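Local coordinates for restriction endonuclease (Mycobacterium sp., PDB 4F0Q), which probably recognises methylated cytosine in DNA and cleaves the DNA nearby, working as a tetrameric, modification-dependent restriction endonuclease, at residues F105-H109 with G110-Y114; R239-E243 with S244-W248. One frame throughout, in Å; residues are numbered along the deposited sequence.

Interaction 1: residues F105-H109 with G110-Y114; sequences FDLDH and GHVRY
With chi1 of Phe105 at -80°, its CG stands beside the backbone N and opposite the carbonyl carbon, which lays the ring across Val112. Val112, at chi1 174°, spreads its two methyls over different tasks. CG1 sits over the centre of the Phe105 ring, 4.0 Å from the centroid, in a CH-pi contact close to the ring normal. CG2 lies against the ring's margin, 3.7 Å from Phe105 CD2, and also meets Leu107 CD2, so one valine joins the strand pair to Leu107, the second residue of the turn. Leu158 of strand 156-166 and Val210 of strand 200-210 also pack on Val112, and Arg160 lies against Phe105 and Leu107.

Phe105 and Val112 form a non-hydrogen-bonded antiparallel pair; the next pair, Asp106 with His111, is hydrogen-bonded. Asp106 N gives a bond of 3.0 Å to His111 O almost in line with its C=O. In return, Asp106 O is gripped twice, by His109 N and by His111 N, from opposite faces of the carbonyl plane. The Asp106 carboxylate reaches across the turn: His109 ND1 points nearly straight at Asp106 OD1 in a weak hydrogen bond of 3.2 Å, in the plane of the imidazole. His111 instead turns its NE2 to Asp207. Gly110 has a positive phi of 62°, the left-handed conformation that glycine adopts readily, and its N donates a weak bond to Leu107 O. A type I turn from Asp106 to His109, followed by Gly110 and His111 both facing Asp106, is the classic hairpin closed by a G1 beta bulge.

Interaction 2: residues R239-E243 with S244-W248; sequences RHAPE and SWIRW
Ile246 lays its CG1 over the carbonyl oxygen of Pro242, 3.3 Å from Pro242 O, while its CD1 reaches back toward Glu243 OE1. With chi1 at -60°, CG1 stands opposite the Ile246 carbonyl carbon and is carried toward the incoming chain, where it also comes within 4.5 Å of Ala241 CB. The Glu243 and Ile246 side chains run alongside each other in the same direction; a bend at chi2 of Glu243 brings its carboxylate beside the isoleucine methyl.

Pro242 occupies the N-cap position. Its carbonyl oxygen accepts the first helical bond, from Ile246 N at 3.2 Å, and a weaker, more bent one from Trp245 N. One turn is then secured by Arg247 N, which donates to Glu243 O at 2.9 Å. Pro242 CB lies 3.8 Å from Ser244 OG, a hydroxyl whose hydrogen bond goes to Ser212 O, tying the helix start to the chain after strand 200-210. Farther on, Trp248 CE3 lies over one face of the Trp245 indole, displaced toward its rim.

Arg247 extends away to a salt bridge with Glu321 of the second subunit. Within its own chain, the start of helix 243-251 packs against helix 222-227 and strand 175-193: Trp245 meets Trp223 of helix 222-227 edge-to-face, Ala241 and Pro242 touch that same tryptophan, and Trp245 and Trp248 both rest on Ile183 of strand 175-193.

In the fold
Interaction 1 precedes interaction 2 along the chain, and both belong to the AspBHI-type N-terminal region, related to PUA domains. Their centres are 19 Å apart and their nearest atoms about 11 Å apart, so they do not touch. The large mixed sheet relates them: strand 111-115 of the hairpin pairs with strand 200-210, which pairs in turn with strand 175-193, against which helix 243-251 packs. Interaction 1 lies near the centre of the chain, whereas the centre of interaction 2 is about 23 Å from the chain's centre. Both contribute to the tetramer interfaces: Asp108 forms a salt bridge with Arg193 of the third subunit, and Arg247 one with Glu321 of the second subunit.

Interaction 1: residues F105-H109 with G110-Y114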
ATOM      1  N   PHE A 105      20.323  10.518 -10.955  1.00 21.91           N
ATOM      2  CA  PHE A 105      20.376   9.427 -11.921  1.00 16.23           C
ATOM      3  C   PHE A 105      20.052   8.081 -11.286  1.00 17.34           C
ATOM      4  O   PHE A 105      20.753   7.620 -10.386  1.00 20.55           O
ATOM      5  CB  PHE A 105      21.748   9.368 -12.593  1.00 16.14           C
ATOM      6  CG  PHE A 105      21.927  10.376 -13.691  1.00 21.01           C
ATOM      7  CD1 PHE A 105      22.291  11.680 -13.402  1.00 16.61           C
ATOM      8  CD2 PHE A 105      21.736  10.016 -15.015  1.00 17.48           C
ATOM      9  CE1 PHE A 105      22.456  12.608 -14.411  1.00 18.60           C
ATOM     10  CE2 PHE A 105      21.901  10.938 -16.029  1.00 16.29           C
ATOM     11  CZ  PHE A 105      22.263  12.235 -15.727  1.00 19.69           C
ATOM     12  N   ASP A 106      18.981   7.457 -11.764  1.00 17.03           N
ATOM     13  CA  ASP A 106      18.617   6.113 -11.338  1.00 20.71           C
ATOM     14  C   ASP A 106      18.420   5.237 -12.570  1.00 20.08           C
ATOM     15  O   ASP A 106      17.293   4.902 -12.935  1.00 19.89           O
ATOM     16  CB  ASP A 106      17.344   6.141 -10.492  1.00 20.10           C
ATOM     17  CG  ASP A 106      16.988   4.779  -9.932  1.00 24.78           C
ATOM     18  OD1 ASP A 106      17.907   3.956  -9.734  1.00 29.51           O
ATOM     19  OD2 ASP A 106      15.789   4.531  -9.691  1.00 28.73           O
ATOM     20  N   LEU A 107      19.528   4.874 -13.208  1.00 15.69           N
ATOM     21  CA  LEU A 107      19.487   4.149 -14.471  1.00 16.11           C
ATOM     22  C   LEU A 107      19.083   2.686 -14.301  1.00 20.19           C
ATOM     23  O   LEU A 107      18.746   2.011 -15.273  1.00 21.03           O
ATOM     24  CB  LEU A 107      20.834   4.254 -15.188  1.00 25.12           C
ATOM     25  CG  LEU A 107      21.318   5.677 -15.485  1.00 20.66           C
ATOM     26  CD1 LEU A 107      22.628   5.652 -16.254  1.00 19.03           C
ATOM     27  CD2 LEU A 107      20.260   6.463 -16.246  1.00 14.00           C
ATOM     28  N   ASP A 108      19.118   2.200 -13.064  1.00 18.87           N
ATOM     29  CA  ASP A 108      18.686   0.837 -12.770  1.00 17.28           C
ATOM     30  C   ASP A 108      17.173   0.704 -12.889  1.00 15.11           C
ATOM     31  O   ASP A 108      16.655  -0.376 -13.171  1.00 16.97           O
ATOM     32  CB  ASP A 108      19.146   0.411 -11.376  1.00 20.23           C
ATOM     33  CG  ASP A 108      20.612   0.035 -11.336  1.00 19.81           C
ATOM     34  OD1 ASP A 108      21.355   0.437 -12.254  1.00 19.33           O
ATOM     35  OD2 ASP A 108      21.021  -0.668 -10.389  1.00 22.57           O
ATOM     36  N   HIS A 109      16.467   1.810 -12.671  1.00 15.43           N
ATOM     37  CA  HIS A 109      15.014   1.824 -12.789  1.00 17.56           C
ATOM     38  C   HIS A 109      14.560   2.751 -13.912  1.00 18.47           C
ATOM     39  O   HIS A 109      13.384   3.104 -14.001  1.00 22.18           O
ATOM     40  CB  HIS A 109      14.368   2.229 -11.464  1.00 20.93           C
ATOM     41  CG  HIS A 109      14.703   1.316 -10.326  1.00 19.41           C
ATOM     42  ND1 HIS A 109      15.821   1.487  -9.540  1.00 18.55           N
ATOM     43  CD2 HIS A 109      14.071   0.218  -9.848  1.00 19.64           C
ATOM     44  CE1 HIS A 109      15.861   0.537  -8.623  1.00 21.97           C
ATOM     45  NE2 HIS A 109      14.812  -0.247  -8.789  1.00 19.54           N
ATOM     46  N   GLY A 110      15.505   3.142 -14.760  1.00 17.08           N
ATOM     47  CA  GLY A 110      15.207   3.919 -15.949  1.00 16.08           C
ATOM     48  C   GLY A 110      14.583   5.279 -15.706  1.00 18.23           C
ATOM     49  O   GLY A 110      13.822   5.771 -16.538  1.00 17.14           O
ATOM     50  N   HIS A 111      14.897   5.892 -14.570  1.00 17.43           N
ATOM     51  CA  HIS A 111      14.392   7.229 -14.279  1.00 18.48           C
ATOM     52  C   HIS A 111      15.516   8.218 -13.997  1.00 20.10           C
ATOM     53  O   HIS A 111      16.485   7.897 -13.309  1.00 18.54           O
ATOM     54  CB  HIS A 111      13.412   7.207 -13.104  1.00 25.42           C
ATOM     55  CG  HIS A 111      12.863   8.556 -12.758  1.00 28.50           C
ATOM     56  ND1 HIS A 111      13.478   9.403 -11.859  1.00 29.54           N
ATOM     57  CD2 HIS A 111      11.761   9.211 -13.197  1.00 27.78           C
ATOM     58  CE1 HIS A 111      12.777  10.518 -11.757  1.00 25.53           C
ATOM     59  NE2 HIS A 111      11.729  10.427 -12.557  1.00 26.03           N
ATOM     60  N   VAL A 112      15.380   9.424 -14.541  1.00 20.35           N
ATOM     61  CA  VAL A 112      16.342  10.489 -14.281  1.00 21.48           C
ATOM     62  C   VAL A 112      15.630  11.804 -13.972  1.00 20.32           C
ATOM     63  O   VAL A 112      14.839  12.295 -14.777  1.00 17.66           O
ATOM     64  CB  VAL A 112      17.302  10.704 -15.472  1.00 17.42           C
ATOM     65  CG1 VAL A 112      18.196  11.910 -15.218  1.00 17.98           C
ATOM     66  CG2 VAL A 112      18.141   9.462 -15.719  1.00 13.67           C
ATOM     67  N   ARG A 113      15.907  12.358 -12.797  1.00 15.94           N
ATOM     68  CA  ARG A 113      15.388  13.666 -12.421  1.00 16.77           C
ATOM     69  C   ARG A 113      16.363  14.740 -12.882  1.00 17.41           C
ATOM     70  O   ARG A 113      17.491  14.812 -12.394  1.00 19.38           O
ATOM     71  CB  ARG A 113      15.196  13.748 -10.907  1.00 20.21           C
ATOM     72  CG  ARG A 113      14.719  15.104 -10.408  1.00 23.64           C
ATOM     73  CD  ARG A 113      13.297  15.397 -10.860  1.00 23.01           C
ATOM     74  NE  ARG A 113      12.364  14.355 -10.438  1.00 37.27           N
ATOM     75  CZ  ARG A 113      11.786  14.305  -9.242  1.00 37.46           C
ATOM     76  NH1 ARG A 113      12.044  15.240  -8.338  1.00 37.06           N
ATOM     77  NH2 ARG A 113      10.950  13.319  -8.949  1.00 38.59           N
ATOM     78  N   TYR A 114      15.930  15.569 -13.827  1.00 18.41           N
ATOM     79  CA  TYR A 114      16.819  16.567 -14.415  1.00 16.69           C
ATOM     80  C   TYR A 114      16.286  17.990 -14.271  1.00 14.77           C
ATOM     81  O   TYR A 114      15.131  18.265 -14.586  1.00 14.60           O
ATOM     82  CB  TYR A 114      17.082  16.247 -15.888  1.00 15.41           C
ATOM     83  CG  TYR A 114      18.028  17.217 -16.556  1.00 14.50           C
ATOM     84  CD1 TYR A 114      19.394  17.156 -16.316  1.00 15.34           C
ATOM     85  CD2 TYR A 114      17.557  18.190 -17.427  1.00 16.09           C
ATOM     86  CE1 TYR A 114      20.264  18.041 -16.919  1.00 17.01           C
ATOM     87  CE2 TYR A 114      18.421  19.079 -18.037  1.00 16.87           C
ATOM     88  CZ  TYR A 114      19.774  18.998 -17.780  1.00 13.96           C
ATOM     89  OH  TYR A 114      20.641  19.879 -18.383  1.00 19.77           O
TER

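Interaction 2: residues R239-E243 with S244-W248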
ATOM      1  N   ARG A 239      13.755   3.280 -38.493  1.00 21.07           N
ATOM      2  CA  ARG A 239      14.281   1.995 -38.947  1.00 23.10           C
ATOM      3  C   ARG A 239      15.432   1.474 -38.084  1.00 26.45           C
ATOM      4  O   ARG A 239      15.676   0.269 -38.029  1.00 27.01           O
ATOM      5  CB  ARG A 239      14.696   2.060 -40.420  1.00 24.97           C
ATOM      6  CG  ARG A 239      15.683   3.162 -40.757  1.00 27.73           C
ATOM      7  CD  ARG A 239      15.928   3.221 -42.256  1.00 32.02           C
ATOM      8  NE  ARG A 239      16.846   4.293 -42.629  1.00 39.25           N
ATOM      9  CZ  ARG A 239      17.164   4.600 -43.882  1.00 34.70           C
ATOM     10  NH1 ARG A 239      16.634   3.917 -44.888  1.00 40.17           N
ATOM     11  NH2 ARG A 239      18.008   5.591 -44.132  1.00 27.91           N
ATOM     12  N   HIS A 240      16.131   2.382 -37.410  1.00 26.04           N
ATOM     13  CA  HIS A 240      17.228   1.995 -36.528  1.00 20.61           C
ATOM     14  C   HIS A 240      16.957   2.429 -35.092  1.00 19.91           C
ATOM     15  O   HIS A 240      17.870   2.503 -34.268  1.00 17.00           O
ATOM     16  CB  HIS A 240      18.550   2.586 -37.022  1.00 20.78           C
ATOM     17  CG  HIS A 240      18.896   2.195 -38.425  1.00 22.34           C
ATOM     18  ND1 HIS A 240      19.139   0.891 -38.797  1.00 21.44           N
ATOM     19  CD2 HIS A 240      19.039   2.939 -39.548  1.00 22.28           C
ATOM     20  CE1 HIS A 240      19.416   0.847 -40.089  1.00 24.61           C
ATOM     21  NE2 HIS A 240      19.362   2.078 -40.568  1.00 24.11           N
ATOM     22  N   ALA A 241      15.691   2.713 -34.801  1.00 17.60           N
ATOM     23  CA  ALA A 241      15.277   3.144 -33.472  1.00 16.07           C
ATOM     24  C   ALA A 241      14.921   1.939 -32.606  1.00 16.75           C
ATOM     25  O   ALA A 241      14.554   0.887 -33.127  1.00 18.78           O
ATOM     26  CB  ALA A 241      14.092   4.095 -33.581  1.00 16.20           C
ATOM     27  N   PRO A 242      15.044   2.083 -31.275  1.00 17.30           N
ATOM     28  CA  PRO A 242      14.648   1.015 -30.352  1.00 17.71           C
ATOM     29  C   PRO A 242      13.165   0.678 -30.482  1.00 18.17           C
ATOM     30  O   PRO A 242      12.365   1.556 -30.806  1.00 19.72           O
ATOM     31  CB  PRO A 242      14.922   1.626 -28.975  1.00 17.04           C
ATOM     32  CG  PRO A 242      15.979   2.642 -29.220  1.00 18.11           C
ATOM     33  CD  PRO A 242      15.675   3.213 -30.569  1.00 14.33           C
ATOM     34  N   GLU A 243      12.811  -0.579 -30.232  1.00 17.55           N
ATOM     35  CA  GLU A 243      11.420  -1.016 -30.309  1.00 18.56           C
ATOM     36  C   GLU A 243      10.548  -0.284 -29.293  1.00 16.77           C
ATOM     37  O   GLU A 243       9.371  -0.026 -29.545  1.00 21.20           O
ATOM     38  CB  GLU A 243      11.321  -2.528 -30.089  1.00 15.97           C
ATOM     39  CG  GLU A 243      11.985  -3.371 -31.168  1.00 26.77           C
ATOM     40  CD  GLU A 243      11.144  -3.495 -32.429  1.00 32.02           C
ATOM     41  OE1 GLU A 243      10.083  -2.840 -32.513  1.00 33.37           O
ATOM     42  OE2 GLU A 243      11.544  -4.254 -33.336  1.00 41.93           O
ATOM     43  N   SER A 244      11.133   0.045 -28.146  1.00 20.07           N
ATOM     44  CA  SER A 244      10.419   0.744 -27.083  1.00 18.64           C
ATOM     45  C   SER A 244       9.988   2.139 -27.524  1.00 17.60           C
ATOM     46  O   SER A 244       8.881   2.586 -27.214  1.00 15.64           O
ATOM     47  CB  SER A 244      11.290   0.837 -25.827  1.00 20.31           C
ATOM     48  OG  SER A 244      12.512   1.501 -26.102  1.00 15.07           O
ATOM     49  N   TRP A 245      10.866   2.821 -28.253  1.00 17.54           N
ATOM     50  CA  TRP A 245      10.571   4.164 -28.734  1.00 18.69           C
ATOM     51  C   TRP A 245       9.501   4.125 -29.817  1.00 15.70           C
ATOM     52  O   TRP A 245       8.676   5.030 -29.918  1.00 17.11           O
ATOM     53  CB  TRP A 245      11.832   4.849 -29.262  1.00 12.24           C
ATOM     54  CG  TRP A 245      11.644   6.316 -29.484  1.00 13.47           C
ATOM     55  CD1 TRP A 245      11.149   6.920 -30.603  1.00 16.08           C
ATOM     56  CD2 TRP A 245      11.937   7.368 -28.558  1.00 12.72           C
ATOM     57  NE1 TRP A 245      11.121   8.283 -30.432  1.00 15.61           N
ATOM     58  CE2 TRP A 245      11.600   8.583 -29.183  1.00 16.72           C
ATOM     59  CE3 TRP A 245      12.457   7.399 -27.260  1.00 12.41           C
ATOM     60  CZ2 TRP A 245      11.764   9.817 -28.557  1.00 16.15           C
ATOM     61  CZ3 TRP A 245      12.620   8.624 -26.640  1.00 13.55           C
ATOM     62  CH2 TRP A 245      12.272   9.815 -27.287  1.00 14.47           C
ATOM     63  N   ILE A 246       9.525   3.071 -30.626  1.00 18.51           N
ATOM     64  CA  ILE A 246       8.505   2.862 -31.647  1.00 16.66           C
ATOM     65  C   ILE A 246       7.150   2.625 -30.984  1.00 13.25           C
ATOM     66  O   ILE A 246       6.129   3.187 -31.401  1.00 18.16           O
ATOM     67  CB  ILE A 246       8.861   1.667 -32.553  1.00 17.97           C
ATOM     68  CG1 ILE A 246      10.199   1.916 -33.254  1.00 19.76           C
ATOM     69  CG2 ILE A 246       7.761   1.415 -33.572  1.00 18.88           C
ATOM     70  CD1 ILE A 246      10.662   0.765 -34.120  1.00 21.53           C
ATOM     71  N   ARG A 247       7.154   1.801 -29.940  1.00 14.30           N
ATOM     72  CA  ARG A 247       5.943   1.525 -29.177  1.00 15.45           C
ATOM     73  C   ARG A 247       5.400   2.795 -28.532  1.00 14.60           C
ATOM     74  O   ARG A 247       4.191   3.002 -28.486  1.00 14.58           O
ATOM     75  CB  ARG A 247       6.195   0.465 -28.102  1.00 17.16           C
ATOM     76  CG  ARG A 247       4.952   0.148 -27.282  1.00 14.87           C
ATOM     77  CD  ARG A 247       5.267  -0.634 -26.021  1.00 15.05           C
ATOM     78  NE  ARG A 247       4.125  -0.637 -25.110  1.00 18.52           N
ATOM     79  CZ  ARG A 247       4.112  -1.229 -23.921  1.00 19.14           C
ATOM     80  NH1 ARG A 247       5.185  -1.879 -23.488  1.00 21.85           N
ATOM     81  NH2 ARG A 247       3.025  -1.175 -23.164  1.00 21.73           N
ATOM     82  N   TRP A 248       6.295   3.642 -28.030  1.00 16.52           N
ATOM     83  CA  TRP A 248       5.868   4.913 -27.454  1.00 13.89           C
ATOM     84  C   TRP A 248       5.271   5.828 -28.516  1.00 15.55           C
ATOM     85  O   TRP A 248       4.252   6.478 -28.282  1.00 18.87           O
ATOM     86  CB  TRP A 248       7.019   5.630 -26.751  1.00 14.59           C
ATOM     87  CG  TRP A 248       6.653   7.032 -26.372  1.00 16.04           C
ATOM     88  CD1 TRP A 248       5.921   7.422 -25.288  1.00 14.26           C
ATOM     89  CD2 TRP A 248       6.977   8.229 -27.089  1.00 15.22           C
ATOM     90  NE1 TRP A 248       5.777   8.788 -25.281  1.00 18.42           N
ATOM     91  CE2 TRP A 248       6.417   9.307 -26.375  1.00 17.58           C
ATOM     92  CE3 TRP A 248       7.692   8.495 -28.261  1.00 14.53           C
ATOM     93  CZ2 TRP A 248       6.549  10.629 -26.795  1.00 15.69           C
ATOM     94  CZ3 TRP A 248       7.820   9.808 -28.677  1.00 13.25           C
ATOM     95  CH2 TRP A 248       7.252  10.858 -27.945  1.00 13.29           C
TER